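Local coordinates for protein minor fimbrium subunit Mfa5 (Porphyromonas gingivalis ATCC 33277, PDB 6TNJ) that serves as an accessory subunit of the minor fimbriae, pili that mediate biofilm formation and adhesion to host cells and other oral bacteria, here its von Willebrand factor domain, at residues G36-K41 with A279-A284; T132-G137 with V180-L185; I244-G249 with A271-L276. One frame throughout, in Å; residues are numbered along the deposited sequence. Where two conformers were deposited one is given.

Contact 1: G36-K41 with A279-A284; sequences GQRFVK and AFDNIA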
ATOM      1  N   GLY A  36     -16.120   0.776   0.695  1.00  6.72           N
ATOM      2  CA  GLY A  36     -15.632  -0.176   1.679  1.00  4.61           C
ATOM      3  C   GLY A  36     -16.760  -0.939   2.337  1.00 10.01           C
ATOM      4  O   GLY A  36     -16.704  -2.162   2.484  1.00  7.37           O
ATOM      5  N   GLN A  37     -17.812  -0.230   2.742  1.00  9.42           N
ATOM      6  CA  GLN A  37     -18.931  -0.915   3.384  1.00 11.23           C
ATOM      7  C   GLN A  37     -19.655  -1.799   2.392  1.00  6.96           C
ATOM      8  O   GLN A  37     -20.067  -2.921   2.719  1.00  9.71           O
ATOM      9  CB  GLN A  37     -19.894   0.102   3.980  1.00 11.54           C
ATOM     10  CG  GLN A  37     -19.316   0.867   5.141  1.00  8.82           C
ATOM     11  CD  GLN A  37     -20.324   1.849   5.700  1.00 13.83           C
ATOM     12  OE1 GLN A  37     -21.056   1.528   6.627  1.00 10.67           O
ATOM     13  NE2 GLN A  37     -20.382   3.041   5.117  1.00 10.96           N
ATOM     14  N   ARG A  38     -19.796  -1.318   1.159  1.00  6.25           N
ATOM     15  CA  ARG A  38     -20.435  -2.113   0.124  1.00  8.74           C
ATOM     16  C   ARG A  38     -19.698  -3.431  -0.077  1.00 13.86           C
ATOM     17  O   ARG A  38     -20.326  -4.492  -0.191  1.00  6.46           O
ATOM     18  CB  ARG A  38     -20.472  -1.302  -1.170  1.00 12.88           C
ATOM     19  CG  ARG A  38     -21.000  -2.027  -2.388  1.00 15.15           C
ATOM     20  CD  ARG A  38     -20.756  -1.192  -3.654  1.00 16.65           C
ATOM     21  NE  ARG A  38     -21.214  -1.869  -4.871  1.00 17.10           N
ATOM     22  CZ  ARG A  38     -22.471  -1.859  -5.300  1.00 42.38           C
ATOM     23  NH1 ARG A  38     -23.399  -1.204  -4.604  1.00 35.04           N
ATOM     24  NH2 ARG A  38     -22.803  -2.504  -6.420  1.00 19.90           N
ATOM     25  N   PHE A  39     -18.366  -3.383  -0.136  1.00  9.28           N
ATOM     26  CA  PHE A  39     -17.581  -4.604  -0.296  1.00  9.46           C
ATOM     27  C   PHE A  39     -17.804  -5.553   0.881  1.00  4.70           C
ATOM     28  O   PHE A  39     -18.029  -6.754   0.698  1.00  8.68           O
ATOM     29  CB  PHE A  39     -16.095  -4.245  -0.438  1.00  6.21           C
ATOM     30  CG  PHE A  39     -15.185  -5.445  -0.517  1.00  8.40           C
ATOM     31  CD1 PHE A  39     -14.505  -5.883   0.590  1.00  8.08           C
ATOM     32  CD2 PHE A  39     -15.024  -6.134  -1.715  1.00  9.36           C
ATOM     33  CE1 PHE A  39     -13.685  -7.009   0.525  1.00  5.04           C
ATOM     34  CE2 PHE A  39     -14.189  -7.246  -1.800  1.00  7.19           C
ATOM     35  CZ  PHE A  39     -13.520  -7.685  -0.675  1.00 10.53           C
ATOM     36  N   VAL A  40     -17.742  -5.028   2.098  1.00  5.11           N
ATOM     37  CA  VAL A  40     -17.924  -5.871   3.280  1.00  6.91           C
ATOM     38  C   VAL A  40     -19.265  -6.585   3.224  1.00 10.06           C
ATOM     39  O   VAL A  40     -19.363  -7.797   3.484  1.00  8.31           O
ATOM     40  CB  VAL A  40     -17.797  -5.023   4.561  1.00  6.85           C
ATOM     41  CG1 VAL A  40     -18.329  -5.792   5.767  1.00  6.91           C
ATOM     42  CG2 VAL A  40     -16.338  -4.594   4.803  1.00  9.27           C
ATOM     43  N   LYS A  41     -20.330  -5.844   2.905  0.61  9.92           N
ATOM     44  CA  LYS A  41     -21.663  -6.438   2.837  0.61 10.07           C
ATOM     45  C   LYS A  41     -21.756  -7.484   1.733  0.61 11.22           C
ATOM     46  O   LYS A  41     -22.385  -8.536   1.910  0.61 10.09           O
ATOM     47  CB  LYS A  41     -22.697  -5.348   2.617  0.61 11.26           C
ATOM     48  CG  LYS A  41     -22.778  -4.349   3.738  0.61 12.84           C
ATOM     49  CD  LYS A  41     -23.668  -3.194   3.365  0.61 19.72           C
ATOM     50  CE  LYS A  41     -23.830  -2.247   4.537  0.61 22.82           C
ATOM     51  NZ  LYS A  41     -24.313  -0.903   4.113  0.61 16.10           N
ATOM     52  N   ALA A 279     -14.822  -0.967  -8.963  1.00  9.12           N
ATOM     53  CA  ALA A 279     -13.579  -1.710  -8.749  1.00 10.79           C
ATOM     54  C   ALA A 279     -13.739  -2.712  -7.615  1.00  5.85           C
ATOM     55  O   ALA A 279     -13.311  -3.866  -7.731  1.00  6.42           O
ATOM     56  CB  ALA A 279     -12.421  -0.751  -8.452  1.00 11.91           C
ATOM     57  N   PHE A 280     -14.360  -2.299  -6.505  1.00  5.72           N
ATOM     58  CA  PHE A 280     -14.587  -3.255  -5.425  1.00 12.88           C
ATOM     59  C   PHE A 280     -15.536  -4.360  -5.854  1.00  6.96           C
ATOM     60  O   PHE A 280     -15.382  -5.516  -5.438  1.00  7.14           O
ATOM     61  CB  PHE A 280     -15.139  -2.557  -4.191  1.00 10.66           C
ATOM     62  CG  PHE A 280     -14.100  -1.989  -3.311  1.00  6.59           C
ATOM     63  CD1 PHE A 280     -13.394  -2.792  -2.428  1.00  7.93           C
ATOM     64  CD2 PHE A 280     -13.814  -0.637  -3.358  1.00  8.84           C
ATOM     65  CE1 PHE A 280     -12.438  -2.245  -1.604  1.00  5.74           C
ATOM     66  CE2 PHE A 280     -12.842  -0.106  -2.543  1.00 13.47           C
ATOM     67  CZ  PHE A 280     -12.170  -0.916  -1.657  1.00  9.20           C
ATOM     68  N   ASP A 281     -16.541  -4.026  -6.673  1.00  8.24           N
ATOM     69  CA  ASP A 281     -17.426  -5.068  -7.183  1.00 10.64           C
ATOM     70  C   ASP A 281     -16.651  -6.084  -8.007  1.00 10.79           C
ATOM     71  O   ASP A 281     -16.893  -7.293  -7.921  1.00  9.20           O
ATOM     72  CB  ASP A 281     -18.528  -4.465  -8.063  1.00 10.04           C
ATOM     73  CG  ASP A 281     -19.617  -3.793  -7.272  1.00 18.41           C
ATOM     74  OD1 ASP A 281     -19.574  -3.815  -6.030  1.00 17.06           O
ATOM     75  OD2 ASP A 281     -20.516  -3.217  -7.920  1.00 18.35           O
ATOM     76  N   ASN A 282     -15.742  -5.609  -8.849  1.00  8.07           N
ATOM     77  CA  ASN A 282     -15.000  -6.548  -9.678  1.00  7.94           C
ATOM     78  C   ASN A 282     -14.079  -7.410  -8.823  1.00 10.35           C
ATOM     79  O   ASN A 282     -13.906  -8.607  -9.092  1.00  9.55           O
ATOM     80  CB  ASN A 282     -14.213  -5.806 -10.748  1.00 11.96           C
ATOM     81  CG  ASN A 282     -13.553  -6.754 -11.740  1.00 30.19           C
ATOM     82  OD1 ASN A 282     -12.382  -7.096 -11.609  1.00 27.68           O
ATOM     83  ND2 ASN A 282     -14.321  -7.200 -12.730  1.00 40.80           N
ATOM     84  N   ILE A 283     -13.485  -6.825  -7.777  1.00  5.65           N
ATOM     85  CA  ILE A 283     -12.609  -7.602  -6.901  1.00 11.65           C
ATOM     86  C   ILE A 283     -13.403  -8.674  -6.169  1.00  8.31           C
ATOM     87  O   ILE A 283     -12.955  -9.822  -6.044  1.00  8.27           O
ATOM     88  CB  ILE A 283     -11.863  -6.677  -5.922  1.00  8.74           C
ATOM     89  CG1 ILE A 283     -10.854  -5.823  -6.696  1.00 11.32           C
ATOM     90  CG2 ILE A 283     -11.210  -7.514  -4.822  1.00 11.57           C
ATOM     91  CD1 ILE A 283     -10.301  -4.663  -5.897  1.00  9.34           C
ATOM     92  N   ALA A 284     -14.587  -8.319  -5.663  1.00  9.06           N
ATOM     93  CA  ALA A 284     -15.432  -9.305  -5.005  1.00  7.18           C
ATOM     94  C   ALA A 284     -15.804 -10.431  -5.954  1.00  8.44           C
ATOM     95  O   ALA A 284     -15.831 -11.599  -5.560  1.00 12.02           O
ATOM     96  CB  ALA A 284     -16.699  -8.631  -4.474  1.00  9.12           C
TER
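Phe39 and Phe280, the nearest residue pair of the two segments, pack between helices 26-43 and 276-290, and their rings make up the dense half of this contact. CB of Phe39 rests 3.7 Å from CD1 of Phe280, and the same CD1 also lies against CG and CD2 of the Phe39 ring. The side chains cross at about a right angle, with ring planes 53° apart, an oblique pairing that is neither a stack nor edge-to-face. Phe39 has CG anti to its own backbone N (chi1 176°), a setting that carries the ring across to the other helix. There CE2 settles 3.9 Å from CB of Ala284, whose small methyl lets the ring lie close to the helix backbone, while CG2 of Ile283 stands farther off, 4.3 Å from CE2.

The two segments run nearly parallel, 22° apart, with their axes 9.6 Å from each other. Both helices lie on the same face of the central, mostly parallel sheet of the von Willebrand factor A domain, a Rossmann-like α/β fold. Beneath them, Phe39, Phe280 and Ile283 all reach Ile114 on strand 110-117, which closes the apolar layer from the sheet side.

On the outer side of the helix pair the contact is polar and partly open to solvent. Arg38, its chain extended from CG to NE, grips Asp281 side-on in a two-pronged salt bridge: NE gives its hydrogen to OD1 at 2.8 Å, and NH2 reaches OD2 at 2.8 Å. Both oxygens are met on their syn sides and lie near the guanidinium plane, although the carboxylate is turned somewhat against it. The two bonds restrain how the guanidinium turns at this more exposed margin.

Contact 2: T132-G137 with V180-L185; sequences TADFIG and VGRRNL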
ATOM      1  N   THR A 132      25.510   1.365   0.494  1.00  5.69           N
ATOM      2  CA  THR A 132      25.190   1.877  -0.836  1.00  6.14           C
ATOM      3  C   THR A 132      24.613   0.791  -1.748  1.00  7.23           C
ATOM      4  O   THR A 132      23.891   1.120  -2.697  1.00  5.88           O
ATOM      5  CB  THR A 132      26.423   2.485  -1.506  1.00  6.34           C
ATOM      6  OG1 THR A 132      27.475   1.517  -1.516  1.00  6.31           O
ATOM      7  CG2 THR A 132      26.901   3.742  -0.802  1.00  7.18           C
ATOM      8  N   ALA A 133      24.908  -0.493  -1.486  1.00  6.99           N
ATOM      9  CA  ALA A 133      24.349  -1.574  -2.297  1.00 11.60           C
ATOM     10  C   ALA A 133      22.843  -1.750  -2.100  1.00 10.83           C
ATOM     11  O   ALA A 133      22.200  -2.487  -2.865  1.00  6.24           O
ATOM     12  CB  ALA A 133      25.069  -2.890  -1.981  1.00 10.61           C
ATOM     13  N   ASP A 134      22.259  -1.081  -1.110  1.00  5.33           N
ATOM     14  CA  ASP A 134      20.828  -1.150  -0.880  1.00  4.26           C
ATOM     15  C   ASP A 134      20.033  -0.172  -1.743  1.00  6.16           C
ATOM     16  O   ASP A 134      18.809  -0.085  -1.575  1.00  6.49           O
ATOM     17  CB  ASP A 134      20.571  -0.919   0.601  1.00  4.14           C
ATOM     18  CG  ASP A 134      21.163  -2.028   1.469  1.00  7.81           C
ATOM     19  OD1 ASP A 134      21.278  -3.176   0.997  1.00  8.19           O
ATOM     20  OD2 ASP A 134      21.486  -1.743   2.630  1.00  8.14           O
ATOM     21  N   PHE A 135      20.702   0.508  -2.680  1.00  4.38           N
ATOM     22  CA  PHE A 135      20.157   1.542  -3.545  1.00  5.23           C
ATOM     23  C   PHE A 135      20.525   1.174  -4.979  1.00  6.71           C
ATOM     24  O   PHE A 135      21.373   0.308  -5.221  1.00  6.58           O
ATOM     25  CB  PHE A 135      20.696   2.937  -3.164  1.00  3.75           C
ATOM     26  CG  PHE A 135      20.422   3.296  -1.728  1.00  3.67           C
ATOM     27  CD1 PHE A 135      19.341   4.110  -1.395  1.00  3.08           C
ATOM     28  CD2 PHE A 135      21.220   2.804  -0.718  1.00  3.79           C
ATOM     29  CE1 PHE A 135      19.072   4.401  -0.076  1.00  6.95           C
ATOM     30  CE2 PHE A 135      20.960   3.090   0.620  1.00  8.83           C
ATOM     31  CZ  PHE A 135      19.885   3.888   0.945  1.00  4.81           C
ATOM     32  N   ILE A 136      19.849   1.816  -5.929  1.00  3.72           N
ATOM     33  CA  ILE A 136      19.989   1.509  -7.341  1.00  5.52           C
ATOM     34  C   ILE A 136      19.720   2.777  -8.134  1.00 10.86           C
ATOM     35  O   ILE A 136      18.948   3.650  -7.721  1.00  5.22           O
ATOM     36  CB  ILE A 136      19.038   0.347  -7.723  1.00  3.73           C
ATOM     37  CG1 ILE A 136      19.217  -0.072  -9.179  1.00 16.43           C
ATOM     38  CG2 ILE A 136      17.588   0.718  -7.446  1.00 12.39           C
ATOM     39  CD1 ILE A 136      18.237  -1.129  -9.587  1.00 18.77           C
ATOM     40  N   GLY A 137      20.374   2.877  -9.292  1.00  7.47           N
ATOM     41  CA  GLY A 137      20.204   4.003 -10.184  1.00  5.73           C
ATOM     42  C   GLY A 137      19.191   3.736 -11.291  1.00  3.12           C
ATOM     43  O   GLY A 137      18.521   2.707 -11.334  1.00  8.67           O
ATOM     44  N   VAL A 180      18.523   5.394  -5.614  1.00  4.66           N
ATOM     45  CA  VAL A 180      17.349   5.401  -4.757  1.00  3.61           C
ATOM     46  C   VAL A 180      17.142   4.002  -4.219  1.00  5.23           C
ATOM     47  O   VAL A 180      17.671   3.024  -4.742  1.00  3.44           O
ATOM     48  CB  VAL A 180      16.083   5.908  -5.490  1.00  6.82           C
ATOM     49  CG1 VAL A 180      16.334   7.318  -6.049  1.00  4.78           C
ATOM     50  CG2 VAL A 180      15.676   4.952  -6.615  1.00  8.06           C
ATOM     51  N   GLY A 181      16.370   3.928  -3.143  1.00  3.88           N
ATOM     52  CA  GLY A 181      16.097   2.661  -2.521  1.00  4.97           C
ATOM     53  C   GLY A 181      15.630   1.593  -3.483  1.00  6.93           C
ATOM     54  O   GLY A 181      14.772   1.832  -4.346  1.00  4.42           O
ATOM     55  N   ARG A 182      16.191   0.398  -3.318  1.00  5.25           N
ATOM     56  CA  ARG A 182      15.794  -0.764  -4.097  1.00  4.81           C
ATOM     57  C   ARG A 182      14.398  -1.231  -3.688  1.00  3.85           C
ATOM     58  O   ARG A 182      13.862  -0.831  -2.652  1.00  5.41           O
ATOM     59  CB  ARG A 182      16.808  -1.887  -3.900  1.00  4.61           C
ATOM     60  CG  ARG A 182      18.133  -1.660  -4.642  1.00  5.25           C
ATOM     61  CD  ARG A 182      19.229  -2.636  -4.220  1.00  5.95           C
ATOM     62  NE  ARG A 182      18.777  -4.035  -4.201  1.00 11.65           N
ATOM     63  CZ  ARG A 182      19.419  -5.019  -3.575  1.00 16.15           C
ATOM     64  NH1 ARG A 182      20.554  -4.773  -2.937  1.00 11.86           N
ATOM     65  NH2 ARG A 182      18.933  -6.256  -3.592  1.00 15.39           N
ATOM     66  N   ARG A 183      13.820  -2.123  -4.496  1.00  6.40           N
ATOM     67  CA  ARG A 183      12.559  -2.764  -4.138  1.00  4.31           C
ATOM     68  C   ARG A 183      12.675  -4.281  -4.052  1.00  6.32           C
ATOM     69  O   ARG A 183      11.646  -4.968  -3.989  1.00  4.62           O
ATOM     70  CB  ARG A 183      11.439  -2.367  -5.103  1.00  3.00           C
ATOM     71  CG  ARG A 183      11.670  -2.648  -6.555  1.00  3.39           C
ATOM     72  CD  ARG A 183      10.379  -2.387  -7.323  1.00  8.08           C
ATOM     73  NE  ARG A 183      10.511  -2.617  -8.745  1.00  8.49           N
ATOM     74  CZ  ARG A 183      10.814  -1.682  -9.644  1.00  7.72           C
ATOM     75  NH1 ARG A 183      11.049  -0.421  -9.288  1.00  5.68           N
ATOM     76  NH2 ARG A 183      10.899  -2.025 -10.912  1.00  8.94           N
ATOM     77  N   ASN A 184      13.898  -4.825  -4.042  1.00  6.65           N
ATOM     78  CA  ASN A 184      14.105  -6.259  -3.917  1.00  7.30           C
ATOM     79  C   ASN A 184      15.054  -6.600  -2.780  1.00  4.17           C
ATOM     80  O   ASN A 184      15.831  -7.555  -2.885  1.00  5.03           O
ATOM     81  CB  ASN A 184      14.639  -6.847  -5.221  1.00 11.34           C
ATOM     82  CG  ASN A 184      15.839  -6.104  -5.748  1.00 11.17           C
ATOM     83  OD1 ASN A 184      16.491  -5.332  -5.030  1.00  9.91           O
ATOM     84  ND2 ASN A 184      16.158  -6.342  -7.012  1.00 13.46           N
ATOM     85  N   LEU A 185      15.048  -5.802  -1.722  1.00  3.40           N
ATOM     86  CA  LEU A 185      15.809  -6.150  -0.537  1.00  3.10           C
ATOM     87  C   LEU A 185      15.210  -7.388   0.129  1.00  6.41           C
ATOM     88  O   LEU A 185      14.009  -7.618   0.057  1.00  4.88           O
ATOM     89  CB  LEU A 185      15.809  -5.002   0.475  1.00  2.03           C
ATOM     90  CG  LEU A 185      16.404  -3.688  -0.005  1.00  8.72           C
ATOM     91  CD1 LEU A 185      16.351  -2.629   1.108  1.00  6.09           C
ATOM     92  CD2 LEU A 185      17.840  -3.877  -0.490  1.00 11.09           C
TER
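Arg182 folds its aliphatic chain over the turn at Ala133 and Asp134, with CG 3.5 Å from Asp134 O and 3.7 Å from CG2 of Ile136, whose side chain it crosses at about a right angle. The bend at chi3 (48°) swings the guanidinium back toward the 3-10 turn, where NH1 donates to Ala133 O at 2.8 Å with the oxygen close to the guanidinium plane. NE and NH2 of the same group both point to Asn184 OD1, so partners at its edge hold the group from two directions, while CD2 of Leu185 sits over the centre of one face, 3.6 Å above the plane. Asp134 OD1 lies 4.3 Å from NH1 but well out of that plane, so only a general charge attraction is likely; the carboxylate's salt bridge is to Lys189, through OD2. On the strand side, Phe135 brings CD1 to 3.5 Å from Gly181 N, a place where the neighbouring strand has no side chain, and its ring meets Tyr221 edge-to-face. The backbones join through Ile136 and Val180, an antiparallel hydrogen-bonded pair with N-H...O bonds in both directions, and just past the strand ends Arg182 N also donates to Asp134 O at 3.2 Å. Strand 135-136 thus forms the antiparallel edge of a small mixed sheet, next to 179-181, apart from the central sheet of the von Willebrand factor domain.

Contact 3: I244-G249 with A271-L276; sequences IGYDLG and ATPANL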
ATOM      1  N   ILE A 244      -5.927  -0.826  -5.757  1.00  6.91           N
ATOM      2  CA  ILE A 244      -6.704   0.259  -6.343  1.00  7.23           C
ATOM      3  C   ILE A 244      -5.851   1.517  -6.265  1.00  6.34           C
ATOM      4  O   ILE A 244      -5.596   2.032  -5.171  1.00  3.14           O
ATOM      5  CB  ILE A 244      -8.046   0.456  -5.628  1.00  2.22           C
ATOM      6  CG1 ILE A 244      -8.822  -0.846  -5.640  1.00  5.43           C
ATOM      7  CG2 ILE A 244      -8.806   1.631  -6.276  1.00  7.35           C
ATOM      8  CD1 ILE A 244     -10.066  -0.853  -4.753  1.00 11.56           C
ATOM      9  N   GLY A 245      -5.393   1.991  -7.420  1.00  4.79           N
ATOM     10  CA  GLY A 245      -4.806   3.307  -7.554  1.00  4.29           C
ATOM     11  C   GLY A 245      -5.920   4.339  -7.586  1.00  6.21           C
ATOM     12  O   GLY A 245      -6.617   4.469  -8.599  1.00  6.41           O
ATOM     13  N   TYR A 246      -6.079   5.104  -6.517  1.00  3.44           N
ATOM     14  CA  TYR A 246      -7.281   5.917  -6.299  1.00  5.61           C
ATOM     15  C   TYR A 246      -7.058   7.391  -6.628  1.00  4.36           C
ATOM     16  O   TYR A 246      -6.274   8.073  -5.961  1.00  7.15           O
ATOM     17  CB  TYR A 246      -7.709   5.749  -4.848  1.00  5.35           C
ATOM     18  CG  TYR A 246      -9.078   6.293  -4.464  1.00  7.38           C
ATOM     19  CD1 TYR A 246     -10.146   6.190  -5.328  1.00  5.53           C
ATOM     20  CD2 TYR A 246      -9.293   6.870  -3.214  1.00 11.07           C
ATOM     21  CE1 TYR A 246     -11.385   6.644  -4.982  1.00  5.02           C
ATOM     22  CE2 TYR A 246     -10.554   7.323  -2.836  1.00  2.35           C
ATOM     23  CZ  TYR A 246     -11.586   7.203  -3.748  1.00  7.48           C
ATOM     24  OH  TYR A 246     -12.837   7.638  -3.433  1.00  7.56           O
ATOM     25  N   ASP A 247      -7.747   7.875  -7.673  1.00  4.15           N
ATOM     26  CA  ASP A 247      -7.780   9.290  -8.064  1.00  7.67           C
ATOM     27  C   ASP A 247      -6.379   9.830  -8.313  1.00  5.24           C
ATOM     28  O   ASP A 247      -6.031  10.926  -7.881  1.00  6.15           O
ATOM     29  CB  ASP A 247      -8.493  10.144  -7.010  1.00  7.05           C
ATOM     30  CG  ASP A 247      -9.226  11.341  -7.595  1.00  9.05           C
ATOM     31  OD1 ASP A 247      -9.427  11.418  -8.840  1.00  8.41           O
ATOM     32  OD2 ASP A 247      -9.605  12.218  -6.790  1.00  7.54           O
ATOM     33  N   LEU A 248      -5.559   9.052  -9.015  1.00  3.62           N
ATOM     34  CA  LEU A 248      -4.163   9.421  -9.205  1.00  6.04           C
ATOM     35  C   LEU A 248      -3.934  10.421 -10.333  1.00  7.68           C
ATOM     36  O   LEU A 248      -2.799  10.843 -10.536  1.00  7.16           O
ATOM     37  CB  LEU A 248      -3.346   8.152  -9.441  1.00  5.69           C
ATOM     38  CG  LEU A 248      -3.479   7.094  -8.336  1.00  6.64           C
ATOM     39  CD1 LEU A 248      -2.590   5.922  -8.658  1.00  8.92           C
ATOM     40  CD2 LEU A 248      -3.110   7.713  -7.004  1.00  7.63           C
ATOM     41  N   GLY A 249      -4.968  10.831 -11.067  1.00 13.81           N
ATOM     42  CA  GLY A 249      -4.798  11.989 -11.957  1.00 21.41           C
ATOM     43  C   GLY A 249      -3.667  11.938 -12.971  1.00 22.21           C
ATOM     44  O   GLY A 249      -3.011  12.965 -13.214  1.00 11.89           O
ATOM     45  N   ALA A 271      -9.142   3.958 -10.305  1.00  6.51           N
ATOM     46  CA  ALA A 271     -10.486   4.353  -9.942  1.00  7.64           C
ATOM     47  C   ALA A 271     -10.536   5.801  -9.507  1.00  4.88           C
ATOM     48  O   ALA A 271      -9.551   6.368  -9.023  1.00 11.50           O
ATOM     49  CB  ALA A 271     -11.037   3.481  -8.810  1.00 11.03           C
ATOM     50  N   THR A 272     -11.707   6.392  -9.703  1.00  6.72           N
ATOM     51  CA  THR A 272     -12.099   7.686  -9.182  1.00 10.07           C
ATOM     52  C   THR A 272     -13.134   7.466  -8.100  1.00  6.82           C
ATOM     53  O   THR A 272     -13.709   6.374  -7.990  1.00  7.44           O
ATOM     54  CB  THR A 272     -12.707   8.571 -10.281  1.00 13.41           C
ATOM     55  OG1 THR A 272     -13.892   7.951 -10.758  1.00  8.53           O
ATOM     56  CG2 THR A 272     -11.738   8.758 -11.448  1.00 18.03           C
ATOM     57  N   PRO A 273     -13.422   8.476  -7.291  1.00  6.69           N
ATOM     58  CA  PRO A 273     -14.541   8.340  -6.340  1.00  7.18           C
ATOM     59  C   PRO A 273     -15.820   7.929  -7.018  1.00  6.54           C
ATOM     60  O   PRO A 273     -16.560   7.091  -6.494  1.00  7.51           O
ATOM     61  CB  PRO A 273     -14.649   9.736  -5.725  1.00  8.71           C
ATOM     62  CG  PRO A 273     -13.249  10.286  -5.840  1.00  9.23           C
ATOM     63  CD  PRO A 273     -12.698   9.750  -7.127  1.00  8.65           C
ATOM     64  N   ALA A 274     -16.063   8.469  -8.215  1.00 10.04           N
ATOM     65  CA  ALA A 274     -17.284   8.166  -8.950  1.00 10.10           C
ATOM     66  C   ALA A 274     -17.384   6.705  -9.359  1.00 12.35           C
ATOM     67  O   ALA A 274     -18.493   6.163  -9.414  1.00 11.96           O
ATOM     68  CB  ALA A 274     -17.385   9.059 -10.191  1.00 15.86           C
ATOM     69  N   ASN A 275     -16.266   6.045  -9.680  1.00  9.88           N
ATOM     70  CA  ASN A 275     -16.342   4.658 -10.136  1.00  9.16           C
ATOM     71  C   ASN A 275     -15.663   3.650  -9.206  1.00  9.39           C
ATOM     72  O   ASN A 275     -15.505   2.479  -9.581  1.00  8.28           O
ATOM     73  CB  ASN A 275     -15.795   4.533 -11.576  1.00  9.81           C
ATOM     74  CG  ASN A 275     -14.297   4.729 -11.682  1.00 10.71           C
ATOM     75  OD1 ASN A 275     -13.571   4.598 -10.712  1.00 12.07           O
ATOM     76  ND2 ASN A 275     -13.833   5.028 -12.895  1.00 11.98           N
ATOM     77  N   LEU A 276     -15.309   4.054  -7.984  1.00  9.91           N
ATOM     78  CA  LEU A 276     -14.655   3.140  -7.048  1.00  8.14           C
ATOM     79  C   LEU A 276     -15.486   1.883  -6.779  1.00 10.32           C
ATOM     80  O   LEU A 276     -14.941   0.770  -6.709  1.00  7.96           O
ATOM     81  CB  LEU A 276     -14.378   3.872  -5.738  1.00  4.96           C
ATOM     82  CG  LEU A 276     -13.630   3.080  -4.669  1.00  5.57           C
ATOM     83  CD1 LEU A 276     -12.258   2.633  -5.223  1.00  9.92           C
ATOM     84  CD2 LEU A 276     -13.498   3.907  -3.417  1.00  3.90           C
TER
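Tyr246 lays its ring beside the turn that follows strand 268-271, with CE1 3.6 Å from Pro273 N and OH 3.4 Å from Pro273 CA. Leu276 closes in from the helix start, its CD2 3.8 Å from CE1 of Tyr246, and its other methyl, CD1, reaches CG2 of Ile244 at 3.7 Å. Because chi1 (-169°) turns the ring away from the tyrosine's own amide nitrogen, it reaches alongside this turn, and its hydroxyl is hydrogen-bonded to Arg28 O.

Two backbone bonds hold the segments in parallel register: Ala271 N to Gly245 O, and Asp247 N to Ala271 O at 2.7 Å. Beyond the strand end, the carboxylate of Asp247 packs on Pro273 CD and forms a salt bridge to Arg28 through OD2.

The turn is shaped by an ST motif, Asn275 N donating to Thr272 OG1, while Thr272 N returns a bond to Asn275 OD1. The Tyr246 side chain also touches Asp118, which with Ser20 binds a calcium ion about 8 Å from it. Strand 240-246 lies between strand 110-117 and the edge strand 268-271 in the central sheet of the vWA fold, with helix 276-290 leaving from the turn and helix 26-43 packed against Tyr246 and Leu276 through Ser31.

How the contacts relate
From the N terminus, helix 26-43 supplies the first half of contact 1, which closes only when helix 276-290 arrives near the end of the chain, so its long loop encloses both other contacts. Within that loop, contact 2 opens at 132-137 and closes at 180-185, tying up a small peripheral sheet; contact 3 follows in series, closing 244-249 on 271-276 at the edge of the central sheet. None of the loops cross. Contacts 1 and 3 touch, CE2 of Phe280 lying 3.6 Å from CD1 of Ile244, and so share one hydrophobic layer between helices and sheet. Contact 2 stands apart, its centre 36 Å from that of contact 1.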